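Flagellar biosynthesis protein FlhA (Bacillus subtilis, PDB 3MIX) takes part in the export of flagellar proteins through the flagellar type III secretion system, this chain being its cytosolic domain. Local coordinates at residues I49-G54 / N102-K107; Y55-L60 / L118-Y123. All coordinates share one frame; numbering follows the deposited sequence.

Contact 1: residues I49-G54 / N102-K107; sequences IEFEFG and NEYRLK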
loop_
_atom_site.group_PDB
_atom_site.type_symbol
_atom_site.label_atom_id
_atom_site.label_comp_id
_atom_site.label_asym_id
_atom_site.label_seq_id
_atom_site.Cartn_x
_atom_site.Cartn_y
_atom_site.Cartn_z
ATOM N N ILE A 49 1.379 -14.211 -3.492
ATOM C CA ILE A 49 0.093 -13.878 -4.094
ATOM C C ILE A 49 -0.551 -15.105 -4.706
ATOM O O ILE A 49 0.052 -15.776 -5.547
ATOM C CB ILE A 49 0.195 -12.812 -5.249
ATOM C CG1 ILE A 49 1.042 -11.588 -4.863
ATOM C CG2 ILE A 49 -1.224 -12.400 -5.725
ATOM C CD1 ILE A 49 1.170 -10.531 -6.011
ATOM N N GLU A 50 -1.784 -15.385 -4.292
ATOM C CA GLU A 50 -2.499 -16.529 -4.788
ATOM C C GLU A 50 -3.852 -16.088 -5.293
ATOM O O GLU A 50 -4.594 -15.404 -4.583
ATOM C CB GLU A 50 -2.736 -17.571 -3.676
ATOM C CG GLU A 50 -1.504 -18.094 -2.998
ATOM C CD GLU A 50 -1.867 -18.948 -1.788
ATOM O OE1 GLU A 50 -2.269 -20.101 -1.999
ATOM O OE2 GLU A 50 -1.770 -18.458 -0.636
ATOM N N PHE A 51 -4.176 -16.520 -6.504
ATOM C CA PHE A 51 -5.485 -16.323 -7.081
ATOM C C PHE A 51 -6.114 -17.697 -7.279
ATOM O O PHE A 51 -5.583 -18.538 -8.014
ATOM C CB PHE A 51 -5.379 -15.577 -8.411
ATOM C CG PHE A 51 -6.702 -15.317 -9.070
ATOM C CD1 PHE A 51 -7.472 -14.214 -8.708
ATOM C CD2 PHE A 51 -7.177 -16.164 -10.053
ATOM C CE1 PHE A 51 -8.687 -13.969 -9.311
ATOM C CE2 PHE A 51 -8.409 -15.921 -10.663
ATOM C CZ PHE A 51 -9.155 -14.827 -10.294
ATOM N N GLU A 52 -7.235 -17.902 -6.586
ATOM C CA GLU A 52 -7.969 -19.146 -6.557
ATOM C C GLU A 52 -9.368 -18.975 -7.121
ATOM O O GLU A 52 -10.040 -17.975 -6.856
ATOM C CB GLU A 52 -8.078 -19.650 -5.123
ATOM C CG GLU A 52 -6.739 -20.008 -4.503
ATOM C CD GLU A 52 -6.876 -20.639 -3.129
ATOM O OE1 GLU A 52 -8.019 -20.820 -2.645
ATOM O OE2 GLU A 52 -5.823 -20.952 -2.519
ATOM N N PHE A 53 -9.808 -19.975 -7.879
ATOM C CA PHE A 53 -11.091 -19.923 -8.581
ATOM C C PHE A 53 -11.820 -21.276 -8.594
ATOM O O PHE A 53 -11.195 -22.334 -8.524
ATOM C CB PHE A 53 -10.881 -19.437 -10.016
ATOM C CG PHE A 53 -9.833 -20.213 -10.767
ATOM C CD1 PHE A 53 -8.471 -19.926 -10.594
ATOM C CD2 PHE A 53 -10.197 -21.234 -11.637
ATOM C CE1 PHE A 53 -7.502 -20.648 -11.279
ATOM C CE2 PHE A 53 -9.238 -21.965 -12.324
ATOM C CZ PHE A 53 -7.882 -21.668 -12.149
ATOM N N GLY A 54 -13.146 -21.224 -8.688
ATOM C CA GLY A 54 -13.959 -22.422 -8.885
ATOM C C GLY A 54 -13.873 -22.867 -10.337
ATOM O O GLY A 54 -13.278 -22.172 -11.176
ATOM N N ASN A 102 -18.524 -20.102 -10.057
ATOM C CA ASN A 102 -18.203 -18.758 -10.522
ATOM C C ASN A 102 -17.305 -17.951 -9.571
ATOM O O ASN A 102 -17.022 -16.787 -9.831
ATOM C CB ASN A 102 -19.494 -17.977 -10.787
ATOM C CG ASN A 102 -20.276 -18.509 -11.979
ATOM O OD1 ASN A 102 -19.708 -18.828 -13.028
ATOM N ND2 ASN A 102 -21.589 -18.585 -11.828
ATOM N N GLU A 103 -16.859 -18.566 -8.484
ATOM C CA GLU A 103 -16.158 -17.836 -7.427
ATOM C C GLU A 103 -14.652 -17.710 -7.646
ATOM O O GLU A 103 -13.987 -18.678 -8.018
ATOM C CB GLU A 103 -16.407 -18.489 -6.068
ATOM C CG GLU A 103 -16.602 -17.493 -4.948
ATOM C CD GLU A 103 -18.052 -17.040 -4.821
ATOM O OE1 GLU A 103 -18.528 -16.283 -5.702
ATOM O OE2 GLU A 103 -18.715 -17.442 -3.835
ATOM N N TYR A 104 -14.124 -16.511 -7.408
ATOM C CA TYR A 104 -12.686 -16.340 -7.300
ATOM C C TYR A 104 -12.309 -15.761 -5.948
ATOM O O TYR A 104 -13.124 -15.115 -5.284
ATOM C CB TYR A 104 -12.117 -15.488 -8.441
ATOM C CG TYR A 104 -12.506 -14.029 -8.389
ATOM C CD1 TYR A 104 -11.781 -13.123 -7.606
ATOM C CD2 TYR A 104 -13.584 -13.549 -9.132
ATOM C CE1 TYR A 104 -12.131 -11.780 -7.555
ATOM C CE2 TYR A 104 -13.943 -12.207 -9.091
ATOM C CZ TYR A 104 -13.205 -11.325 -8.299
ATOM O OH TYR A 104 -13.544 -9.997 -8.247
ATOM N N ARG A 105 -11.057 -15.983 -5.575
ATOM C CA ARG A 105 -10.512 -15.553 -4.301
ATOM C C ARG A 105 -9.054 -15.092 -4.476
ATOM O O ARG A 105 -8.291 -15.711 -5.217
ATOM C CB ARG A 105 -10.578 -16.731 -3.344
ATOM C CG ARG A 105 -10.463 -16.394 -1.893
ATOM C CD ARG A 105 -10.567 -17.674 -1.078
ATOM N NE ARG A 105 -9.907 -17.548 0.221
ATOM C CZ ARG A 105 -9.364 -18.566 0.890
ATOM N NH1 ARG A 105 -9.375 -19.794 0.372
ATOM N NH2 ARG A 105 -8.790 -18.350 2.074
ATOM N N LEU A 106 -8.678 -13.997 -3.816
ATOM C CA LEU A 106 -7.296 -13.499 -3.843
ATOM C C LEU A 106 -6.674 -13.495 -2.457
ATOM O O LEU A 106 -7.263 -12.998 -1.498
ATOM C CB LEU A 106 -7.207 -12.092 -4.449
ATOM C CG LEU A 106 -5.773 -11.569 -4.689
ATOM C CD1 LEU A 106 -5.115 -12.223 -5.925
ATOM C CD2 LEU A 106 -5.756 -10.069 -4.816
ATOM N N LYS A 107 -5.478 -14.053 -2.361
ATOM C CA LYS A 107 -4.738 -14.073 -1.108
ATOM C C LYS A 107 -3.419 -13.360 -1.288
ATOM O O LYS A 107 -2.800 -13.446 -2.343
ATOM C CB LYS A 107 -4.506 -15.508 -0.625
ATOM C CG LYS A 107 -5.789 -16.344 -0.559
ATOM C CD LYS A 107 -5.532 -17.839 -0.285
ATOM C CE LYS A 107 -5.155 -18.091 1.182
ATOM N NZ LYS A 107 -5.531 -19.467 1.650
#

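Contact 2: residues Y55-L60 / L118-Y123; sequences YGLIPL and LLLDHY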
loop_
_atom_site.group_PDB
_atom_site.type_symbol
_atom_site.label_atom_id
_atom_site.label_comp_id
_atom_site.label_asym_id
_atom_site.label_seq_id
_atom_site.Cartn_x
_atom_site.Cartn_y
_atom_site.Cartn_z
ATOM N N TYR A 55 -14.482 -24.013 -10.640
ATOM C CA TYR A 55 -14.310 -24.655 -11.943
ATOM C C TYR A 55 -14.927 -23.871 -13.094
ATOM O O TYR A 55 -14.470 -23.983 -14.234
ATOM C CB TYR A 55 -14.798 -26.110 -11.922
ATOM C CG TYR A 55 -16.306 -26.296 -11.836
ATOM C CD1 TYR A 55 -17.115 -26.136 -12.966
ATOM C CD2 TYR A 55 -16.919 -26.644 -10.629
ATOM C CE1 TYR A 55 -18.492 -26.301 -12.892
ATOM C CE2 TYR A 55 -18.299 -26.819 -10.547
ATOM C CZ TYR A 55 -19.082 -26.646 -11.682
ATOM O OH TYR A 55 -20.455 -26.820 -11.614
ATOM N N GLY A 56 -15.952 -23.074 -12.795
ATOM C CA GLY A 56 -16.557 -22.190 -13.790
ATOM C C GLY A 56 -15.605 -21.146 -14.353
ATOM O O GLY A 56 -15.823 -20.632 -15.449
ATOM N N LEU A 57 -14.543 -20.831 -13.611
ATOM C CA LEU A 57 -13.608 -19.789 -14.032
ATOM C C LEU A 57 -12.358 -20.342 -14.734
ATOM O O LEU A 57 -11.373 -19.629 -14.914
ATOM C CB LEU A 57 -13.248 -18.868 -12.849
ATOM C CG LEU A 57 -14.418 -18.234 -12.071
ATOM C CD1 LEU A 57 -13.918 -17.148 -11.132
ATOM C CD2 LEU A 57 -15.505 -17.669 -12.989
ATOM N N ILE A 58 -12.419 -21.612 -15.136
ATOM C CA ILE A 58 -11.331 -22.259 -15.880
ATOM C C ILE A 58 -11.067 -21.632 -17.269
ATOM O O ILE A 58 -9.904 -21.466 -17.639
ATOM C CB ILE A 58 -11.515 -23.811 -15.966
ATOM C CG1 ILE A 58 -11.158 -24.452 -14.620
ATOM C CG2 ILE A 58 -10.658 -24.417 -17.081
ATOM C CD1 ILE A 58 -11.395 -25.951 -14.528
ATOM N N PRO A 59 -12.130 -21.274 -18.030
ATOM C CA PRO A 59 -11.884 -20.673 -19.352
ATOM C C PRO A 59 -10.998 -19.419 -19.338
ATOM O O PRO A 59 -10.128 -19.286 -20.201
ATOM C CB PRO A 59 -13.294 -20.332 -19.856
ATOM C CG PRO A 59 -14.171 -21.309 -19.176
ATOM C CD PRO A 59 -13.574 -21.481 -17.800
ATOM N N LEU A 60 -11.202 -18.520 -18.376
ATOM C CA LEU A 60 -10.348 -17.330 -18.295
ATOM C C LEU A 60 -8.937 -17.632 -17.800
ATOM O O LEU A 60 -7.993 -16.966 -18.200
ATOM C CB LEU A 60 -10.984 -16.180 -17.504
ATOM C CG LEU A 60 -11.016 -16.144 -15.981
ATOM C CD1 LEU A 60 -10.630 -14.769 -15.493
ATOM C CD2 LEU A 60 -12.404 -16.499 -15.509
ATOM N N LEU A 118 -17.705 -14.273 -11.057
ATOM C CA LEU A 118 -17.751 -13.841 -12.444
ATOM C C LEU A 118 -18.683 -14.704 -13.286
ATOM O O LEU A 118 -18.779 -15.917 -13.096
ATOM C CB LEU A 118 -16.350 -13.825 -13.057
ATOM C CG LEU A 118 -15.306 -12.831 -12.530
ATOM C CD1 LEU A 118 -13.946 -13.159 -13.135
ATOM C CD2 LEU A 118 -15.684 -11.373 -12.804
ATOM N N LEU A 119 -19.378 -14.051 -14.209
ATOM C CA LEU A 119 -20.194 -14.727 -15.205
ATOM C C LEU A 119 -19.552 -14.442 -16.559
ATOM O O LEU A 119 -19.778 -13.388 -17.157
ATOM C CB LEU A 119 -21.634 -14.217 -15.145
ATOM C CG LEU A 119 -22.430 -14.502 -13.863
ATOM C CD1 LEU A 119 -23.665 -13.613 -13.781
ATOM C CD2 LEU A 119 -22.824 -15.973 -13.765
ATOM N N LEU A 120 -18.737 -15.390 -17.022
ATOM C CA LEU A 120 -17.834 -15.190 -18.163
ATOM C C LEU A 120 -18.552 -14.795 -19.448
ATOM O O LEU A 120 -18.018 -14.030 -20.256
ATOM C CB LEU A 120 -16.989 -16.445 -18.420
ATOM C CG LEU A 120 -16.575 -17.352 -17.257
ATOM C CD1 LEU A 120 -17.611 -18.479 -17.075
ATOM C CD2 LEU A 120 -15.197 -17.926 -17.512
ATOM N N ASP A 121 -19.762 -15.319 -19.624
ATOM C CA ASP A 121 -20.559 -15.057 -20.817
ATOM C C ASP A 121 -21.326 -13.733 -20.698
ATOM O O ASP A 121 -22.141 -13.408 -21.560
ATOM C CB ASP A 121 -21.529 -16.220 -21.074
ATOM C CG ASP A 121 -20.924 -17.583 -20.733
ATOM O OD1 ASP A 121 -20.545 -17.801 -19.559
ATOM O OD2 ASP A 121 -20.837 -18.444 -21.638
ATOM N N HIS A 122 -21.052 -12.968 -19.641
ATOM C CA HIS A 122 -21.807 -11.742 -19.354
ATOM C C HIS A 122 -20.967 -10.461 -19.334
ATOM O O HIS A 122 -19.793 -10.469 -19.706
ATOM C CB HIS A 122 -22.600 -11.889 -18.049
ATOM C CG HIS A 122 -23.741 -12.852 -18.146
ATOM N ND1 HIS A 122 -25.022 -12.456 -18.463
ATOM C CD2 HIS A 122 -23.792 -14.195 -17.977
ATOM C CE1 HIS A 122 -25.816 -13.513 -18.482
ATOM N NE2 HIS A 122 -25.094 -14.580 -18.188
ATOM N N TYR A 123 -21.609 -9.364 -18.929
ATOM C CA TYR A 123 -20.988 -8.048 -18.793
ATOM C C TYR A 123 -21.607 -7.303 -17.607
ATOM O O TYR A 123 -22.766 -7.537 -17.241
ATOM C CB TYR A 123 -21.162 -7.208 -20.064
ATOM C CG TYR A 123 -20.591 -7.802 -21.338
ATOM C CD1 TYR A 123 -19.273 -7.546 -21.721
ATOM C CD2 TYR A 123 -21.388 -8.593 -22.185
ATOM C CE1 TYR A 123 -18.748 -8.079 -22.900
ATOM C CE2 TYR A 123 -20.871 -9.131 -23.370
ATOM C CZ TYR A 123 -19.550 -8.868 -23.719
ATOM O OH TYR A 123 -19.033 -9.391 -24.883
#

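Contact 1: residues I49-G54 / N102-K107
Phe51 reaches across to Tyr104 where strands 49-53 and 103-107 run antiparallel, the two central strands of a four-stranded mixed sheet in the cytosolic domain of FlhA. Five backbone bonds join them, from the pair Glu50 and Lys107 to Gly54 N on Glu103 O (2.8 Å). Phe51 and Leu106 form a non-hydrogen-bonded pair, as do Phe53 and Tyr104.

The face with Phe51, Tyr104 and Leu106 is mainly apolar; Tyr104 OH is hydrogen-bonded to His177 ND1. Phe51 CG stands anti to the backbone N (chi1 -179°). This carries the ring over the neighbouring strand, into the notch between Tyr104 and Leu106. Phe51 CZ rests on Tyr104 CB (3.6 Å). The two ring planes are 23° apart, but the rings are displaced, with little face shared. Leu106 CD1 closes the other side of the notch at the edge of the Phe51 ring. Leu106 CD1 is also a bump beside Ile49 CG2 (3.9 Å). Helix 170-189 packs on this face, with Val174 and Ile178 against Phe51.

Charged chains fill the face with Glu50, Glu52, Arg105 and Lys107. Lys107 bends at chi3 (75°), and its CD touches OE2 of both Glu50 and Glu52. His45 binds Glu50 OE1, Arg94 and Asn96 hold the Glu52 carboxylate, and Glu112 pairs with Arg105 NE. These partners probably ease the burial of the charges. Glu52 OE1 and Arg105 NH1 make a 3.5 Å salt bridge, with carboxylate and guanidinium planes perpendicular. Lys107 CD lies 4.0 Å above the centre of that guanidinium.

Contact 2: residues Y55-L60 / L118-Y123
Leu120 points its side chain at the short turn that leads into helix 58-62. Its CB directs the chain toward segment 55-60. Leu120 CG, anti to the carbonyl carbon with chi1 at -32°, short of the usual staggered value, comes to 3.8 Å from Gly56 O and also faces Leu57 CD2. From there the branches part. Leu120 CD1 lies against Gly56 O (3.2 Å), a close contact of a methyl with a carbonyl. Leu120 CD2 is also near Gly56 O, at 3.5 Å. Leu120 CD2 meets Leu60 CD2 at 3.7 Å. On the Pro59 ring, Leu120 CD2 lies 3.9 Å from Pro59 CB.

Leu57 is the N-cap residue of helix 58-62; the facing segment, in the loop after strand 111-117, has a type I beta turn from Leu119 to His122. Cut back to an alanine, position 120 would probably open a gap beside Pro59 and Leu60 and lose most of the turn's grip on the helix start.

Leu118 makes a second, more buried patch. Leu57 crosses it at about a right angle, with Leu57 CD2 placed 3.9 Å from Leu118 CB. Val173 and Val174 of helix 170-189 also touch Leu118. Farther along its chain, Leu118 CD1 approaches Leu60 CD1 at 4.4 Å.

From the N terminus, strand 49-53 comes first and helix 58-62 follows after a short 3-10 turn. The chain then passes through helix 69-84 and strand 92-95 before segment 102-107 returns to strand 49-53. Contact 1 closes that loop. After strand 111-117, segment 118-123 comes back to the helix start, and contact 2 closes a second loop. The segments alternate, so the two loops cross and neither nests in the other. The contacts, about 13 Å apart between centres, also touch: Asn102 O probably accepts a hydrogen bond from Leu118 N, and Leu57 CD1 packs on Glu103 O. They join the sheet, helix 58-62 and the loop before helix 170-189.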